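Local atomic coordinates of amidase, hydantoinase/carbamoylase family (Burkholderia vietnamiensis, PDB entry 5I4M), a protein that probably hydrolyses N-carbamoyl-L-amino acids as a zinc-dependent amidase of the peptidase M20 family, with two zinc ions per subunit. Residues L55-V67 against T183-G195. Residues are numbered along the deposited sequence; the frame is centred on the assembly and turned at random.
Sequences LTDLDKAARDLIV and TIGEELARIGYAG
Tyr193 lies alongside helix 57-67 and spends one face and its hydroxyl there. Over the ring centre sits Arg63 CD, 4.0 Å from the Tyr193 centroid in a CH-pi contact, and the guanidinium beyond it adds a cation-pi interaction, its plane tilted 67° to the ring. The phenol OH donates a hydrogen bond to Asp64 OD1 at 2.7 Å, on the anti lone pair, close to the ring plane. Lys60 NZ takes the syn side of the other oxygen, Asp64 OD2, also at 2.7 Å. A water receives a weak bond from Lys60 NZ and donates to Asp64 OD1 and to Ile191 O, linking the Asp64 carboxylate to the Ile191 backbone.

Between the helices, Ile191 presses its CB against Lys60 CB (3.8 Å). With chi1 at 67°, its CG1 is tucked between backbone N and carbonyl carbon, and CD1 reaches Leu55 CD2. That same Leu55 methyl meets Leu188 CD2 at 3.7 Å, while Leu55 CD1 rests on Ile184 CG2.

Arg190 NH1 makes a salt bridge to Asp57 OD1 (2.9 Å), reaching it from above the carboxylate plane, and NH2 adds a weak bond to Leu55 O. Glu187 OE2 takes Arg190 NE in the guanidinium plane, while Glu187 OE1 is salt-bridged to Arg153.

Further out, Asp59 OD2 accepts from Leu55 N; Thr56 OG1, also hydrogen-bonded to Leu53 O, N-caps the helix by accepting from Asp59 N; and Gly83 O and Thr147 OG1 fix the Arg63 guanidinium. A Schellman motif at Gly192 turns the chain toward Tyr193. The contact is not part of the zinc site, the Arg63 side chain lying about 13 Å from a bound zinc, and it joins helices 57-67 and 184-191 through an apolar centre flanked by charge networks; Asp64, gripped by lysine, tyrosine and water, is probably stabilised as the carboxylate.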
ATOM      1  N   LEU A  55      -8.342  -1.955  20.059  1.00  8.43           N
ATOM      2  CA  LEU A  55      -7.234  -2.323  20.940  1.00  7.73           C
ATOM      3  C   LEU A  55      -6.035  -1.386  20.809  1.00 10.56           C
ATOM      4  O   LEU A  55      -4.914  -1.751  21.186  1.00 11.48           O
ATOM      5  CB  LEU A  55      -6.813  -3.783  20.722  1.00  7.84           C
ATOM      6  CG  LEU A  55      -8.013  -4.740  20.801  1.00  8.70           C
ATOM      7  CD1 LEU A  55      -7.590  -6.216  20.761  1.00 11.56           C
ATOM      8  CD2 LEU A  55      -8.853  -4.461  22.059  1.00  9.02           C
ATOM      9  N   THR A  56      -6.241  -0.185  20.273  1.00  8.13           N
ATOM     10  CA  THR A  56      -5.275   0.894  20.425  1.00 10.32           C
ATOM     11  C   THR A  56      -5.469   1.570  21.781  1.00 12.80           C
ATOM     12  O   THR A  56      -6.442   1.313  22.495  1.00  9.88           O
ATOM     13  CB  THR A  56      -5.447   1.942  19.329  1.00 10.25           C
ATOM     14  OG1 THR A  56      -6.775   2.490  19.413  1.00 10.74           O
ATOM     15  CG2 THR A  56      -5.243   1.332  17.951  1.00 11.39           C
ATOM     16  N   ASP A  57      -4.548   2.481  22.124  1.00  9.60           N
ATOM     17  CA  ASP A  57      -4.749   3.264  23.341  1.00 12.52           C
ATOM     18  C   ASP A  57      -6.031   4.086  23.279  1.00 10.80           C
ATOM     19  O   ASP A  57      -6.637   4.368  24.324  1.00 10.77           O
ATOM     20  CB  ASP A  57      -3.563   4.193  23.587  1.00 11.93           C
ATOM     21  CG  ASP A  57      -2.375   3.476  24.168  1.00 17.91           C
ATOM     22  OD1 ASP A  57      -2.506   2.278  24.504  1.00 18.12           O
ATOM     23  OD2 ASP A  57      -1.321   4.123  24.307  1.00 19.10           O
ATOM     24  N   LEU A  58      -6.445   4.510  22.077  1.00 11.15           N
ATOM     25  CA  LEU A  58      -7.693   5.264  21.955  1.00 10.84           C
ATOM     26  C   LEU A  58      -8.902   4.380  22.247  1.00 11.81           C
ATOM     27  O   LEU A  58      -9.832   4.801  22.942  1.00  9.60           O
ATOM     28  CB  LEU A  58      -7.799   5.896  20.564  1.00  9.65           C
ATOM     29  CG  LEU A  58      -6.748   6.980  20.294  1.00 11.02           C
ATOM     30  CD1 LEU A  58      -6.735   7.394  18.814  1.00 12.52           C
ATOM     31  CD2 LEU A  58      -7.016   8.184  21.174  1.00 13.06           C
ATOM     32  N   ASP A  59      -8.903   3.152  21.724  1.00  7.92           N
ATOM     33  CA  ASP A  59      -9.949   2.190  22.070  1.00  8.38           C
ATOM     34  C   ASP A  59      -9.980   1.953  23.576  1.00  9.73           C
ATOM     35  O   ASP A  59     -11.053   1.928  24.189  1.00 11.92           O
ATOM     36  CB  ASP A  59      -9.697   0.882  21.310  1.00  7.24           C
ATOM     37  CG  ASP A  59     -10.882  -0.075  21.329  1.00 20.29           C
ATOM     38  OD1 ASP A  59     -12.041   0.391  21.313  1.00 19.41           O
ATOM     39  OD2 ASP A  59     -10.650  -1.307  21.320  1.00 13.35           O
ATOM     40  N   LYS A  60      -8.800   1.816  24.188  1.00  9.26           N
ATOM     41  CA  LYS A  60      -8.697   1.657  25.637  1.00 10.28           C
ATOM     42  C   LYS A  60      -9.365   2.808  26.373  1.00 12.21           C
ATOM     43  O   LYS A  60     -10.081   2.588  27.354  1.00  9.14           O
ATOM     44  CB  LYS A  60      -7.222   1.559  26.054  1.00 11.84           C
ATOM     45  CG  LYS A  60      -6.994   1.533  27.563  1.00 10.15           C
ATOM     46  CD  LYS A  60      -5.510   1.649  27.927  1.00 10.96           C
ATOM     47  CE  LYS A  60      -5.269   1.563  29.438  1.00 11.78           C
ATOM     48  NZ  LYS A  60      -5.931   2.698  30.148  1.00 12.10           N
ATOM     49  N   ALA A  61      -9.124   4.047  25.927  1.00  9.16           N
ATOM     50  CA  ALA A  61      -9.676   5.199  26.633  1.00 10.56           C
ATOM     51  C   ALA A  61     -11.196   5.245  26.525  1.00  9.53           C
ATOM     52  O   ALA A  61     -11.882   5.578  27.501  1.00 10.90           O
ATOM     53  CB  ALA A  61      -9.052   6.497  26.109  1.00  9.85           C
ATOM     54  N   ALA A  62     -11.752   4.907  25.359  1.00 11.24           N
ATOM     55  CA  ALA A  62     -13.209   4.887  25.246  1.00 11.95           C
ATOM     56  C   ALA A  62     -13.816   3.831  26.166  1.00 12.39           C
ATOM     57  O   ALA A  62     -14.830   4.083  26.832  1.00  9.65           O
ATOM     58  CB  ALA A  62     -13.646   4.635  23.797  1.00  8.36           C
ATOM     59  N   ARG A  63     -13.222   2.633  26.193  1.00  9.06           N
ATOM     60  CA  ARG A  63     -13.648   1.597  27.131  1.00  8.32           C
ATOM     61  C   ARG A  63     -13.578   2.086  28.572  1.00  8.80           C
ATOM     62  O   ARG A  63     -14.549   1.961  29.331  1.00 11.38           O
ATOM     63  CB  ARG A  63     -12.776   0.350  26.963  1.00 10.67           C
ATOM     64  CG  ARG A  63     -12.949  -0.380  25.644  1.00 10.79           C
ATOM     65  CD  ARG A  63     -11.712  -1.248  25.352  1.00 11.34           C
ATOM     66  NE  ARG A  63     -12.018  -2.184  24.279  1.00  9.28           N
ATOM     67  CZ  ARG A  63     -12.374  -3.455  24.453  1.00 11.74           C
ATOM     68  NH1 ARG A  63     -12.428  -3.987  25.676  1.00  8.54           N
ATOM     69  NH2 ARG A  63     -12.661  -4.202  23.391  1.00 11.31           N
ATOM     70  N   ASP A  64     -12.416   2.615  28.981  1.00  9.27           N
ATOM     71  CA  ASP A  64     -12.263   3.095  30.354  1.00 10.04           C
ATOM     72  C   ASP A  64     -13.336   4.117  30.706  1.00 12.66           C
ATOM     73  O   ASP A  64     -13.908   4.089  31.807  1.00 11.93           O
ATOM     74  CB  ASP A  64     -10.884   3.731  30.552  1.00 10.81           C
ATOM     75  CG  ASP A  64      -9.738   2.734  30.511  1.00 15.60           C
ATOM     76  OD1 ASP A  64      -9.965   1.504  30.506  1.00 14.30           O
ATOM     77  OD2 ASP A  64      -8.577   3.207  30.509  1.00 13.56           O
ATOM     78  N   LEU A  65     -13.599   5.047  29.793  1.00  9.84           N
ATOM     79  CA  LEU A  65     -14.525   6.135  30.078  1.00 10.23           C
ATOM     80  C   LEU A  65     -15.931   5.601  30.286  1.00 11.98           C
ATOM     81  O   LEU A  65     -16.609   5.949  31.264  1.00 11.07           O
ATOM     82  CB  LEU A  65     -14.494   7.147  28.936  1.00 10.15           C
ATOM     83  CG  LEU A  65     -15.458   8.337  29.035  1.00 14.11           C
ATOM     84  CD1 LEU A  65     -15.128   9.236  30.218  1.00 11.39           C
ATOM     85  CD2 LEU A  65     -15.436   9.144  27.745  1.00 14.12           C
ATOM     86  N   ILE A  66     -16.363   4.716  29.392  1.00 10.46           N
ATOM     87  CA  ILE A  66     -17.716   4.177  29.452  1.00 11.21           C
ATOM     88  C   ILE A  66     -17.879   3.262  30.659  1.00 11.35           C
ATOM     89  O   ILE A  66     -18.902   3.311  31.352  1.00 14.88           O
ATOM     90  CB  ILE A  66     -18.035   3.473  28.122  1.00  8.39           C
ATOM     91  CG1 ILE A  66     -17.998   4.510  26.991  1.00  8.13           C
ATOM     92  CG2 ILE A  66     -19.392   2.771  28.187  1.00  8.78           C
ATOM     93  CD1 ILE A  66     -17.911   3.924  25.592  1.00 10.58           C
ATOM     94  N   VAL A  67     -16.874   2.426  30.944  1.00  9.63           N
ATOM     95  CA  VAL A  67     -16.909   1.613  32.162  1.00 10.24           C
ATOM     96  C   VAL A  67     -17.090   2.494  33.394  1.00 12.67           C
ATOM     97  O   VAL A  67     -17.882   2.175  34.293  1.00 12.08           O
ATOM     98  CB  VAL A  67     -15.641   0.743  32.263  1.00 10.35           C
ATOM     99  CG1 VAL A  67     -15.449   0.220  33.678  1.00 15.16           C
ATOM    100  CG2 VAL A  67     -15.729  -0.412  31.263  1.00  9.74           C
ATOM    101  N   THR A 183      -1.014  -9.662  17.936  1.00 11.42           N
ATOM    102  CA  THR A 183      -2.243 -10.440  18.057  1.00 13.41           C
ATOM    103  C   THR A 183      -3.266  -9.714  18.913  1.00 11.78           C
ATOM    104  O   THR A 183      -2.935  -8.839  19.710  1.00 10.36           O
ATOM    105  CB  THR A 183      -1.989 -11.813  18.671  1.00 13.77           C
ATOM    106  OG1 THR A 183      -1.610 -11.653  20.045  1.00 12.86           O
ATOM    107  CG2 THR A 183      -0.899 -12.566  17.904  1.00 15.13           C
ATOM    108  N   ILE A 184      -4.531 -10.101  18.741  1.00 10.50           N
ATOM    109  CA  ILE A 184      -5.582  -9.588  19.614  1.00 13.02           C
ATOM    110  C   ILE A 184      -5.251  -9.884  21.072  1.00 12.02           C
ATOM    111  O   ILE A 184      -5.381  -9.013  21.940  1.00 10.42           O
ATOM    112  CB  ILE A 184      -6.948 -10.171  19.201  1.00  8.32           C
ATOM    113  CG1 ILE A 184      -7.455  -9.479  17.929  1.00  7.83           C
ATOM    114  CG2 ILE A 184      -7.966 -10.033  20.344  1.00  9.19           C
ATOM    115  CD1 ILE A 184      -8.861  -9.968  17.449  1.00  7.46           C
ATOM    116  N   GLY A 185      -4.778 -11.100  21.358  1.00 13.26           N
ATOM    117  CA  GLY A 185      -4.449 -11.456  22.732  1.00 16.56           C
ATOM    118  C   GLY A 185      -3.346 -10.594  23.326  1.00 14.45           C
ATOM    119  O   GLY A 185      -3.411 -10.205  24.495  1.00 11.75           O
ATOM    120  N   GLU A 186      -2.311 -10.302  22.540  1.00 11.42           N
ATOM    121  CA  GLU A 186      -1.246  -9.434  23.041  1.00 11.68           C
ATOM    122  C   GLU A 186      -1.769  -8.033  23.313  1.00 14.27           C
ATOM    123  O   GLU A 186      -1.446  -7.423  24.344  1.00 14.51           O
ATOM    124  CB  GLU A 186      -0.094  -9.376  22.037  1.00 14.15           C
ATOM    125  CG  GLU A 186       0.725 -10.656  21.952  1.00 19.79           C
ATOM    126  CD  GLU A 186       1.450 -10.805  20.620  1.00 25.99           C
ATOM    127  OE1 GLU A 186       1.384  -9.876  19.780  1.00 24.18           O
ATOM    128  OE2 GLU A 186       2.092 -11.859  20.425  1.00 28.58           O
ATOM    129  N   GLU A 187      -2.579  -7.503  22.399  1.00 12.16           N
ATOM    130  CA  GLU A 187      -3.045  -6.133  22.546  1.00 13.31           C
ATOM    131  C   GLU A 187      -4.096  -6.004  23.643  1.00 16.58           C
ATOM    132  O   GLU A 187      -4.160  -4.962  24.305  1.00 13.83           O
ATOM    133  CB  GLU A 187      -3.556  -5.624  21.205  1.00 11.90           C
ATOM    134  CG  GLU A 187      -2.419  -5.398  20.216  1.00 14.31           C
ATOM    135  CD  GLU A 187      -1.485  -4.279  20.652  1.00 21.43           C
ATOM    136  OE1 GLU A 187      -1.679  -3.125  20.212  1.00 17.73           O
ATOM    137  OE2 GLU A 187      -0.555  -4.546  21.437  1.00 21.76           O
ATOM    138  N   LEU A 188      -4.914  -7.041  23.861  1.00 11.87           N
ATOM    139  CA  LEU A 188      -5.796  -7.051  25.029  1.00 13.91           C
ATOM    140  C   LEU A 188      -4.988  -6.928  26.321  1.00 13.71           C
ATOM    141  O   LEU A 188      -5.314  -6.122  27.201  1.00 11.97           O
ATOM    142  CB  LEU A 188      -6.644  -8.332  25.047  1.00 15.35           C
ATOM    143  CG  LEU A 188      -7.799  -8.468  24.044  1.00 11.12           C
ATOM    144  CD1 LEU A 188      -8.389  -9.896  24.035  1.00 10.04           C
ATOM    145  CD2 LEU A 188      -8.885  -7.433  24.333  1.00 10.35           C
ATOM    146  N   ALA A 189      -3.934  -7.736  26.462  1.00 11.28           N
ATOM    147  CA  ALA A 189      -3.093  -7.629  27.649  1.00 14.94           C
ATOM    148  C   ALA A 189      -2.458  -6.246  27.744  1.00 16.04           C
ATOM    149  O   ALA A 189      -2.370  -5.670  28.835  1.00 16.51           O
ATOM    150  CB  ALA A 189      -2.022  -8.721  27.641  1.00 15.24           C
ATOM    151  N   ARG A 190      -2.050  -5.678  26.605  1.00 13.30           N
ATOM    152  CA  ARG A 190      -1.365  -4.390  26.626  1.00 18.10           C
ATOM    153  C   ARG A 190      -2.263  -3.287  27.166  1.00 17.52           C
ATOM    154  O   ARG A 190      -1.813  -2.455  27.962  1.00 15.84           O
ATOM    155  CB  ARG A 190      -0.864  -4.018  25.228  1.00 16.42           C
ATOM    156  CG  ARG A 190       0.060  -2.802  25.242  1.00 15.15           C
ATOM    157  CD  ARG A 190       0.493  -2.412  23.847  1.00 16.16           C
ATOM    158  NE  ARG A 190      -0.650  -2.022  23.034  1.00 17.18           N
ATOM    159  CZ  ARG A 190      -1.236  -0.831  23.109  1.00 18.96           C
ATOM    160  NH1 ARG A 190      -0.776   0.077  23.960  1.00 18.07           N
ATOM    161  NH2 ARG A 190      -2.280  -0.550  22.336  1.00 18.53           N
ATOM    162  N   ILE A 191      -3.533  -3.254  26.742  1.00 15.55           N
ATOM    163  CA  ILE A 191      -4.437  -2.189  27.167  1.00 14.49           C
ATOM    164  C   ILE A 191      -5.226  -2.559  28.412  1.00 17.47           C
ATOM    165  O   ILE A 191      -6.093  -1.786  28.838  1.00 12.97           O
ATOM    166  CB  ILE A 191      -5.429  -1.770  26.057  1.00 14.50           C
ATOM    167  CG1 ILE A 191      -6.431  -2.889  25.733  1.00  9.94           C
ATOM    168  CG2 ILE A 191      -4.678  -1.309  24.810  1.00 12.91           C
ATOM    169  CD1 ILE A 191      -7.709  -2.357  25.069  1.00 12.86           C
ATOM    170  N   GLY A 192      -4.966  -3.720  29.002  1.00 13.04           N
ATOM    171  CA  GLY A 192      -5.587  -4.043  30.267  1.00 17.89           C
ATOM    172  C   GLY A 192      -6.966  -4.639  30.172  1.00 15.61           C
ATOM    173  O   GLY A 192      -7.708  -4.606  31.160  1.00 14.25           O
ATOM    174  N   TYR A 193      -7.337  -5.195  29.015  1.00 12.08           N
ATOM    175  CA  TYR A 193      -8.640  -5.823  28.838  1.00 10.43           C
ATOM    176  C   TYR A 193      -8.525  -7.310  28.509  1.00 14.48           C
ATOM    177  O   TYR A 193      -9.419  -7.878  27.881  1.00 14.34           O
ATOM    178  CB  TYR A 193      -9.456  -5.085  27.774  1.00  9.37           C
ATOM    179  CG  TYR A 193     -10.095  -3.842  28.359  1.00 15.39           C
ATOM    180  CD1 TYR A 193     -11.358  -3.886  28.943  1.00 13.58           C
ATOM    181  CD2 TYR A 193      -9.407  -2.637  28.383  1.00 11.82           C
ATOM    182  CE1 TYR A 193     -11.934  -2.740  29.513  1.00 13.24           C
ATOM    183  CE2 TYR A 193      -9.971  -1.503  28.952  1.00  9.59           C
ATOM    184  CZ  TYR A 193     -11.226  -1.559  29.510  1.00 12.91           C
ATOM    185  OH  TYR A 193     -11.757  -0.412  30.067  1.00 12.35           O
ATOM    186  N   ALA A 194      -7.441  -7.956  28.940  1.00 13.83           N
ATOM    187  CA  ALA A 194      -7.362  -9.421  28.896  1.00 16.31           C
ATOM    188  C   ALA A 194      -8.098  -9.939  30.121  1.00 13.32           C
ATOM    189  O   ALA A 194      -7.507 -10.182  31.175  1.00 19.17           O
ATOM    190  CB  ALA A 194      -5.915  -9.899  28.862  1.00 20.36           C
ATOM    191  N   GLY A 195      -9.416 -10.101  29.981  1.00 14.24           N
ATOM    192  CA  GLY A 195     -10.273 -10.343  31.122  1.00 12.98           C
ATOM    193  C   GLY A 195     -10.245 -11.777  31.614  1.00 15.03           C
ATOM    194  O   GLY A 195      -9.694 -12.681  30.983  1.00 18.49           O
TER
HETATM  195  O   HOH W   1      -7.619   0.041  31.118  1.00 26.15           O